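Local coordinates for protein BH2851 (Bacillus halodurans, PDB 2GFG) that is of unknown function but, as a CYTH-domain protein and putative adenylate cyclase, probably binds or processes triphosphate-containing substrates, at residues Asp32-Arg37 / Thr121-Ala127; Gln47-Ser53 / Leu106-Pro112; Asp139-Leu144 / Lys182-Phe186. All blocks are in the same frame, centred on the assembly; numbering follows the deposited sequence.

Contact 1 (Asp32-Arg37 / Thr121-Ala127); sequences DFKLQR and TLSTSRA. With EDO (1,2-ethanediol), chain G.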
# COMPACT_ATOMS: atom_id res chain seq x y z
N ASP A 32 -13.03 -12.09 -7.61
CA ASP A 32 -11.67 -11.59 -7.93
C ASP A 32 -11.14 -10.67 -6.84
O ASP A 32 -9.92 -10.49 -6.71
CB ASP A 32 -11.67 -10.86 -9.27
CG ASP A 32 -11.97 -11.79 -10.45
OD1 ASP A 32 -11.49 -12.94 -10.43
OD2 ASP A 32 -12.67 -11.36 -11.39
N PHE A 33 -12.04 -10.05 -6.07
CA PHE A 33 -11.66 -9.19 -4.95
C PHE A 33 -11.17 -10.02 -3.76
O PHE A 33 -11.89 -10.91 -3.28
CB PHE A 33 -12.82 -8.29 -4.54
CG PHE A 33 -12.99 -7.09 -5.42
CD1 PHE A 33 -12.40 -5.88 -5.09
CD2 PHE A 33 -13.72 -7.17 -6.60
CE1 PHE A 33 -12.54 -4.75 -5.92
CE2 PHE A 33 -13.87 -6.05 -7.44
CZ PHE A 33 -13.27 -4.84 -7.09
N LYS A 34 -9.93 -9.75 -3.33
CA LYS A 34 -9.34 -10.40 -2.16
C LYS A 34 -9.18 -9.37 -1.04
O LYS A 34 -8.85 -8.22 -1.28
CB LYS A 34 -7.97 -11.00 -2.51
CG LYS A 34 -7.93 -11.81 -3.83
CD LYS A 34 -8.92 -12.97 -3.83
CE LYS A 34 -8.83 -13.79 -5.12
NZ LYS A 34 -9.93 -14.81 -5.22
N LEU A 35 -9.40 -9.82 0.19
CA LEU A 35 -9.34 -8.94 1.37
C LEU A 35 -7.97 -9.00 2.01
O LEU A 35 -7.37 -10.07 2.12
CB LEU A 35 -10.43 -9.36 2.38
CG LEU A 35 -10.54 -8.59 3.70
CD1 LEU A 35 -10.61 -7.07 3.49
CD2 LEU A 35 -11.77 -9.08 4.48
N GLN A 36 -7.44 -7.82 2.37
CA GLN A 36 -6.17 -7.73 3.10
C GLN A 36 -6.25 -6.65 4.18
O GLN A 36 -7.03 -5.69 4.07
CB GLN A 36 -5.02 -7.42 2.13
CG GLN A 36 -5.11 -6.01 1.47
CD GLN A 36 -4.24 -5.88 0.23
OE1 GLN A 36 -3.98 -6.86 -0.46
NE2 GLN A 36 -3.80 -4.67 -0.05
N ARG A 37 -5.45 -6.82 5.23
CA ARG A 37 -5.39 -5.88 6.34
C ARG A 37 -3.99 -5.33 6.46
O ARG A 37 -3.03 -6.08 6.58
CB ARG A 37 -5.76 -6.55 7.64
CG ARG A 37 -7.21 -6.89 7.75
CD ARG A 37 -7.60 -7.16 9.19
NE ARG A 37 -9.05 -7.20 9.35
CZ ARG A 37 -9.68 -7.26 10.54
NH1 ARG A 37 -8.99 -7.31 11.68
NH2 ARG A 37 -11.01 -7.28 10.57
N THR A 121 -5.11 -0.07 11.79
CA THR A 121 -5.28 -1.03 10.71
C THR A 121 -6.27 -0.53 9.65
O THR A 121 -7.39 -0.14 9.98
CB THR A 121 -5.76 -2.40 11.25
OG1 THR A 121 -4.86 -2.85 12.26
CG2 THR A 121 -5.85 -3.45 10.13
N LEU A 122 -5.85 -0.59 8.39
CA LEU A 122 -6.68 -0.24 7.25
C LEU A 122 -6.93 -1.49 6.43
O LEU A 122 -5.97 -2.18 6.03
CB LEU A 122 -5.97 0.83 6.40
CG LEU A 122 -6.61 1.29 5.08
CD1 LEU A 122 -6.22 2.72 4.78
CD2 LEU A 122 -6.24 0.37 3.89
N SER A 123 -8.21 -1.81 6.19
CA SER A 123 -8.58 -2.99 5.40
C SER A 123 -8.84 -2.61 3.95
O SER A 123 -9.44 -1.58 3.69
CB SER A 123 -9.81 -3.67 5.99
OG SER A 123 -9.53 -4.21 7.27
N THR A 124 -8.41 -3.47 3.03
CA THR A 124 -8.63 -3.24 1.59
C THR A 124 -9.15 -4.50 0.89
O THR A 124 -8.63 -5.60 1.08
CB THR A 124 -7.34 -2.78 0.87
OG1 THR A 124 -6.90 -1.54 1.43
CG2 THR A 124 -7.59 -2.58 -0.65
N SER A 125 -10.20 -4.32 0.09
CA SER A 125 -10.68 -5.33 -0.82
C SER A 125 -10.13 -5.00 -2.19
O SER A 125 -10.42 -3.93 -2.74
CB SER A 125 -12.20 -5.35 -0.84
OG SER A 125 -12.68 -6.37 -1.66
N ARG A 126 -9.32 -5.90 -2.75
CA ARG A 126 -8.53 -5.60 -3.95
C ARG A 126 -8.77 -6.57 -5.09
O ARG A 126 -8.73 -7.77 -4.91
CB ARG A 126 -7.04 -5.60 -3.60
CG ARG A 126 -6.10 -5.42 -4.83
CD ARG A 126 -4.66 -5.25 -4.43
NE ARG A 126 -4.43 -4.00 -3.70
CZ ARG A 126 -3.23 -3.58 -3.29
NH1 ARG A 126 -2.13 -4.32 -3.49
NH2 ARG A 126 -3.13 -2.42 -2.64
N ALA A 127 -8.96 -6.01 -6.29
CA ALA A 127 -8.96 -6.77 -7.52
C ALA A 127 -7.76 -6.30 -8.36
O ALA A 127 -7.45 -5.11 -8.39
CB ALA A 127 -10.24 -6.55 -8.27
C1 EDO G . -16.03 -6.06 -2.10
O1 EDO G . -15.12 -6.87 -2.86
C2 EDO G . -15.76 -4.58 -2.38
O2 EDO G . -15.78 -4.30 -3.80
O HOH W 1 -4.09 -2.01 0.81
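K34 and R126 face each other as an antiparallel hydrogen-bonded pair, and Q36 and T124 form the next such pair. K34 N donates a hydrogen bond to R126 O at 2.8 Å. R126 N returns the bond to K34 O. At the second pair Q36 N binds T124 O and T124 N binds Q36 O. L35 with S125 and R37 with S123 are the non-hydrogen-bonded pairs between and beyond them. There CA-H...O contacts join the chains, such as L35 CA to T124 O at 3.4 Å.

This ladder joins strands 34-42 and 117-131. They are neighbours in the closed eight-stranded antiparallel barrel of the CYTH fold. The side chains of K34, Q36, T124 and R126 share one face of the sheet, those of L35, R37, S123 and S125 the other.

On the Q36 face the contacts are polar. CG of Q36 sits between the backbone N and the carbonyl carbon (chi1 66°), which lays the side chain alongside T124. A water accepts from Q36 NE2 at 2.8 Å and also bonds T124 OG1, whose further partner is S141. Q36 NE2 also stands over the centre of one face of the R126 guanidinium, 3.5 Å from R126 CZ, with the two planes 64° apart. These are two donors, so this is packing. R126 NE makes a salt bridge to D139.

Apolar contact gathers at F33. The methyl CB of A127 lies 3.6 Å from the ring centroid, 7° off the normal, a CH-pi contact. O2 of a bound ethanediol lies over the opposite face, toward the rim. Its O1 hydrogen-bonds S125 OG at 2.8 Å.

Contact 2 (Gln47-Ser53 / Leu106-Pro112); sequences QLKKQSS and LRDLSIP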
# COMPACT_ATOMS: atom_id res chain seq x y z
N GLN A 47 8.35 9.62 12.72
CA GLN A 47 9.71 9.63 12.09
C GLN A 47 9.73 9.03 10.67
O GLN A 47 10.42 9.55 9.79
CB GLN A 47 10.74 8.92 12.98
CG GLN A 47 11.12 9.73 14.22
CD GLN A 47 12.31 9.16 14.99
OE1 GLN A 47 12.26 9.04 16.22
NE2 GLN A 47 13.39 8.83 14.27
N LEU A 48 8.97 7.95 10.46
CA LEU A 48 8.89 7.33 9.12
C LEU A 48 8.28 8.30 8.10
O LEU A 48 8.74 8.38 6.96
CB LEU A 48 8.09 6.02 9.16
CG LEU A 48 8.76 4.82 9.84
CD1 LEU A 48 7.71 3.74 10.19
CD2 LEU A 48 9.85 4.25 8.96
N LYS A 49 7.26 9.05 8.54
CA LYS A 49 6.62 10.05 7.68
C LYS A 49 7.63 11.15 7.28
O LYS A 49 7.71 11.53 6.12
CB LYS A 49 5.40 10.68 8.41
CG LYS A 49 4.26 11.14 7.48
CD LYS A 49 4.54 12.47 6.82
CE LYS A 49 3.38 12.90 5.93
NZ LYS A 49 3.72 14.10 5.12
N LYS A 50 8.43 11.59 8.25
CA LYS A 50 9.45 12.64 8.03
C LYS A 50 10.59 12.19 7.10
O LYS A 50 11.27 13.01 6.50
CB LYS A 50 10.02 13.13 9.36
CG LYS A 50 9.00 13.89 10.21
CD LYS A 50 9.47 14.10 11.62
CE LYS A 50 8.53 15.03 12.39
NZ LYS A 50 8.96 15.24 13.80
N GLN A 51 10.80 10.87 7.00
CA GLN A 51 11.77 10.30 6.05
C GLN A 51 11.06 9.71 4.81
O GLN A 51 11.64 8.93 4.06
CB GLN A 51 12.63 9.25 6.74
CG GLN A 51 13.42 9.81 7.92
CD GLN A 51 14.57 8.92 8.35
OE1 GLN A 51 15.21 8.27 7.53
NE2 GLN A 51 14.87 8.93 9.64
N SER A 52 9.81 10.17 4.57
CA SER A 52 8.99 9.75 3.41
C SER A 52 8.89 8.22 3.28
O SER A 52 8.78 7.67 2.17
CB SER A 52 9.54 10.38 2.13
OG SER A 52 9.56 11.80 2.23
N SER A 53 8.83 7.54 4.43
CA SER A 53 8.78 6.09 4.47
C SER A 53 7.53 5.60 5.16
O SER A 53 6.86 6.36 5.89
CB SER A 53 10.01 5.54 5.20
OG SER A 53 11.19 5.82 4.47
N LEU A 106 15.51 -0.23 8.57
CA LEU A 106 15.02 0.72 9.58
C LEU A 106 16.18 1.30 10.37
O LEU A 106 16.26 2.52 10.58
CB LEU A 106 14.02 0.05 10.54
CG LEU A 106 12.64 -0.33 9.99
CD1 LEU A 106 11.85 -1.06 11.05
CD2 LEU A 106 11.88 0.90 9.51
N ARG A 107 17.11 0.43 10.79
CA ARG A 107 18.30 0.85 11.53
C ARG A 107 19.25 1.70 10.66
O ARG A 107 19.87 2.63 11.16
CB ARG A 107 19.04 -0.37 12.13
CG ARG A 107 18.26 -1.00 13.30
CD ARG A 107 19.10 -1.97 14.16
NE ARG A 107 19.07 -3.36 13.65
CZ ARG A 107 19.00 -4.47 14.42
NH1 ARG A 107 18.85 -4.40 15.76
NH2 ARG A 107 19.00 -5.67 13.83
N ASP A 108 19.30 1.42 9.35
CA ASP A 108 20.08 2.27 8.40
C ASP A 108 19.49 3.70 8.27
O ASP A 108 20.20 4.64 7.94
CB ASP A 108 20.16 1.63 7.00
CG ASP A 108 21.01 0.36 6.97
OD1 ASP A 108 21.72 0.07 7.97
OD2 ASP A 108 20.98 -0.34 5.94
N LEU A 109 18.18 3.82 8.52
CA LEU A 109 17.49 5.13 8.51
C LEU A 109 17.49 5.83 9.91
O LEU A 109 16.87 6.88 10.07
CB LEU A 109 16.04 4.97 8.02
CG LEU A 109 15.87 4.55 6.55
CD1 LEU A 109 14.42 4.19 6.27
CD2 LEU A 109 16.35 5.64 5.59
N SER A 110 18.21 5.24 10.88
CA SER A 110 18.28 5.76 12.28
C SER A 110 16.89 5.85 12.96
O SER A 110 16.63 6.73 13.79
CB SER A 110 19.01 7.13 12.34
OG SER A 110 20.39 6.98 12.06
N ILE A 111 16.02 4.89 12.63
CA ILE A 111 14.70 4.79 13.23
C ILE A 111 14.82 4.03 14.54
O ILE A 111 15.26 2.89 14.55
CB ILE A 111 13.70 4.01 12.31
CG1 ILE A 111 13.62 4.65 10.91
CG2 ILE A 111 12.29 3.94 12.96
CD1 ILE A 111 12.93 6.02 10.88
N PRO A 112 14.45 4.68 15.68
CA PRO A 112 14.47 3.94 16.95
C PRO A 112 13.33 2.91 16.99
O PRO A 112 12.16 3.28 17.11
CB PRO A 112 14.27 5.04 17.99
CG PRO A 112 13.52 6.11 17.27
CD PRO A 112 14.00 6.08 15.86
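Q51 reaches across to L109 by the hydrogen bond that joins the two segments. Each segment ends a helix in a Schellman motif. S52 is the C-prime residue after helix 47-50, with S53 N hydrogen-bonded to L48 O and S52 N to K49 O. S110 takes that place after helix 101-108, with I111 N hydrogen-bonded to L106 O and S110 N to R107 O. Both serines have positive phi. The contact therefore sets two helix ends against each other, next to barrel strands 54-60 and 63-71.

The packed part is apolar and centres on L48. Its CD2 meets L106 CD2 at 4.0 Å, the two side chains lying oblique to each other. The same methyl lies 4.0 Å from I111 CD1, but here the side chains cross at about a right angle. L48, L106 and I111 are buried. L116 touches all three, and L55 of strand 54-60 touches L48 and L106.

The other side is polar and more open. Q47 and P112 come from opposite directions, both partly exposed. The amide of Q47 lies against CD and CG of P112, with Q47 NE2 3.2 Å from P112 CD. Q51 extends past L109 and I111 in the opposite direction to their side chains. CG is anti to the carbonyl carbon (chi1 -60°), and the chain beyond it is extended, which carries the amide over to the other helix end. Its OE1 rests 3.4 Å from L109 CB, while I111 CD1 lies 3.7 Å from Q51 NE2. The bond from Q51 NE2 to L109 O is 2.9 Å long, lies in the carbonyl plane and stays within 7° of the Q51 amide plane.

Contact 3 (Asp139-Leu144 / Lys182-Phe186); sequences DHSSYL and KIQRF. With EDO (1,2-ethanediol), chain H.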
# COMPACT_ATOMS: atom_id res chain seq x y z
N ASP A 139 -9.04 -0.78 -5.63
CA ASP A 139 -8.96 -0.87 -4.16
C ASP A 139 -10.13 -0.20 -3.48
O ASP A 139 -10.30 1.02 -3.56
CB ASP A 139 -7.68 -0.20 -3.65
CG ASP A 139 -6.44 -0.96 -4.01
OD1 ASP A 139 -6.54 -2.07 -4.57
OD2 ASP A 139 -5.34 -0.46 -3.70
N HIS A 140 -10.92 -1.00 -2.76
CA HIS A 140 -11.95 -0.50 -1.86
C HIS A 140 -11.42 -0.68 -0.44
O HIS A 140 -11.19 -1.82 0.01
CB HIS A 140 -13.27 -1.27 -2.08
CG HIS A 140 -14.33 -0.98 -1.06
ND1 HIS A 140 -15.24 -1.93 -0.66
CD2 HIS A 140 -14.59 0.14 -0.34
CE1 HIS A 140 -16.04 -1.39 0.25
NE2 HIS A 140 -15.65 -0.15 0.47
N SER A 141 -11.20 0.43 0.25
CA SER A 141 -10.58 0.42 1.58
C SER A 141 -11.52 0.94 2.65
O SER A 141 -12.33 1.81 2.39
CB SER A 141 -9.30 1.26 1.59
OG SER A 141 -8.38 0.78 0.63
N SER A 142 -11.39 0.39 3.87
CA SER A 142 -12.14 0.86 5.03
C SER A 142 -11.19 1.09 6.20
O SER A 142 -10.31 0.26 6.45
CB SER A 142 -13.20 -0.15 5.43
OG SER A 142 -12.61 -1.33 5.93
N TYR A 143 -11.36 2.20 6.90
CA TYR A 143 -10.47 2.54 8.02
C TYR A 143 -11.07 3.60 8.92
O TYR A 143 -11.69 4.56 8.43
CB TYR A 143 -9.10 3.02 7.50
CG TYR A 143 -9.17 4.16 6.48
CD1 TYR A 143 -9.43 3.90 5.11
CD2 TYR A 143 -8.92 5.49 6.85
CE1 TYR A 143 -9.48 4.94 4.17
CE2 TYR A 143 -8.96 6.53 5.92
CZ TYR A 143 -9.25 6.25 4.57
OH TYR A 143 -9.29 7.27 3.65
N LEU A 144 -10.93 3.41 10.23
CA LEU A 144 -11.35 4.40 11.23
C LEU A 144 -12.82 4.89 11.02
O LEU A 144 -13.11 6.08 11.12
CB LEU A 144 -10.38 5.60 11.22
CG LEU A 144 -8.90 5.25 11.42
CD1 LEU A 144 -7.99 6.44 11.07
CD2 LEU A 144 -8.65 4.77 12.85
N LYS A 182 -2.51 5.28 0.96
CA LYS A 182 -3.49 4.72 1.93
C LYS A 182 -3.09 5.03 3.36
O LYS A 182 -3.91 5.49 4.16
CB LYS A 182 -3.62 3.21 1.77
CG LYS A 182 -4.48 2.79 0.62
CD LYS A 182 -4.37 1.30 0.38
CE LYS A 182 -5.23 0.85 -0.79
NZ LYS A 182 -4.85 1.51 -2.05
N ILE A 183 -1.83 4.75 3.69
CA ILE A 183 -1.29 4.99 5.02
C ILE A 183 -1.34 6.49 5.40
O ILE A 183 -1.55 6.83 6.57
CB ILE A 183 0.17 4.43 5.15
CG1 ILE A 183 0.64 4.47 6.60
CG2 ILE A 183 1.16 5.19 4.23
CD1 ILE A 183 1.90 3.69 6.84
N GLN A 184 -1.16 7.36 4.41
CA GLN A 184 -1.23 8.81 4.63
C GLN A 184 -2.69 9.25 4.76
O GLN A 184 -3.02 10.08 5.62
CB GLN A 184 -0.55 9.57 3.50
CG GLN A 184 0.93 9.20 3.31
CD GLN A 184 1.82 9.79 4.37
N ARG A 185 -3.58 8.67 3.93
CA ARG A 185 -5.03 8.89 4.06
C ARG A 185 -5.53 8.36 5.40
O ARG A 185 -6.48 8.88 5.96
CB ARG A 185 -5.81 8.21 2.92
CG ARG A 185 -5.51 8.76 1.53
CD ARG A 185 -6.63 8.47 0.53
NE ARG A 185 -7.04 7.05 0.51
CZ ARG A 185 -6.47 6.08 -0.24
NH1 ARG A 185 -5.38 6.33 -0.97
NH2 ARG A 185 -6.97 4.86 -0.21
N PHE A 186 -4.86 7.30 5.91
CA PHE A 186 -5.18 6.74 7.22
C PHE A 186 -4.91 7.74 8.35
O PHE A 186 -5.82 8.12 9.06
CB PHE A 186 -4.41 5.43 7.50
CG PHE A 186 -4.69 4.83 8.85
CD1 PHE A 186 -3.95 5.24 9.98
CD2 PHE A 186 -5.75 3.94 9.03
CE1 PHE A 186 -4.26 4.74 11.24
CE2 PHE A 186 -6.05 3.44 10.29
CZ PHE A 186 -5.31 3.84 11.39
C1 EDO H . -1.79 3.35 -2.35
O1 EDO H . -2.41 4.63 -2.30
C2 EDO H . -0.55 3.29 -1.46
O2 EDO H . -0.68 2.30 -0.42
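K182 crosses D139 at about a right angle and ends on its carboxylate. The lysine chain runs extended to CE and bends at the last torsion (chi4 60°), which brings NZ to D139 OD2 at 2.6 Å. This salt bridge uses the anti lone pair of OD2. NZ has further salt bridges to E150 and E152. A methionine in place of K182 would probably deprive E152, E150 and the OD2 side of D139 of the positive charge they share. S141 OG lies against the lysine chain, 3.5 Å from K182 CE.

The contact sets helix 182-190 against strand 134-143 of the barrel, the strand and helix segments running 32° apart in direction. Charged side chains of this kind line the CYTH tunnel of relatives, and the cluster round K182 is consistent with that.

Y143 crosses R185 at about a right angle, ring and guanidinium planes 62° apart. Y143 CE2 lies 3.4 Å from R185 O. R185 NE makes a salt bridge to D148, which also hydrogen-bonds Y143 OH. F186 slides past Y143 in the opposite direction, its ring edge toward Y143 CB. L144 CD1 makes a CH-pi contact over one face of the F186 ring, offset toward the rim, 3.8 Å from the centroid.

In the fold
Following the chain from the N terminus, residues 32-37 open contact 1 at the start of strand 34-42. Helix 47-50 follows and opens contact 2. Residues 106-112 close contact 2 at the end of helix 101-108. Strand 117-131 then returns to close contact 1, so contact 2 lies within the longer loop of contact 1. Contact 3 comes later in series, between strand 134-143 and helix 182-190. Contacts 1 and 3 meet through neighbouring strands 117-131 and 134-143, where S125 N and H140 O probably hydrogen-bond. Contact 2 sits across the chain's centre from contact 1, yet K49 packs on Q184 of contact 3.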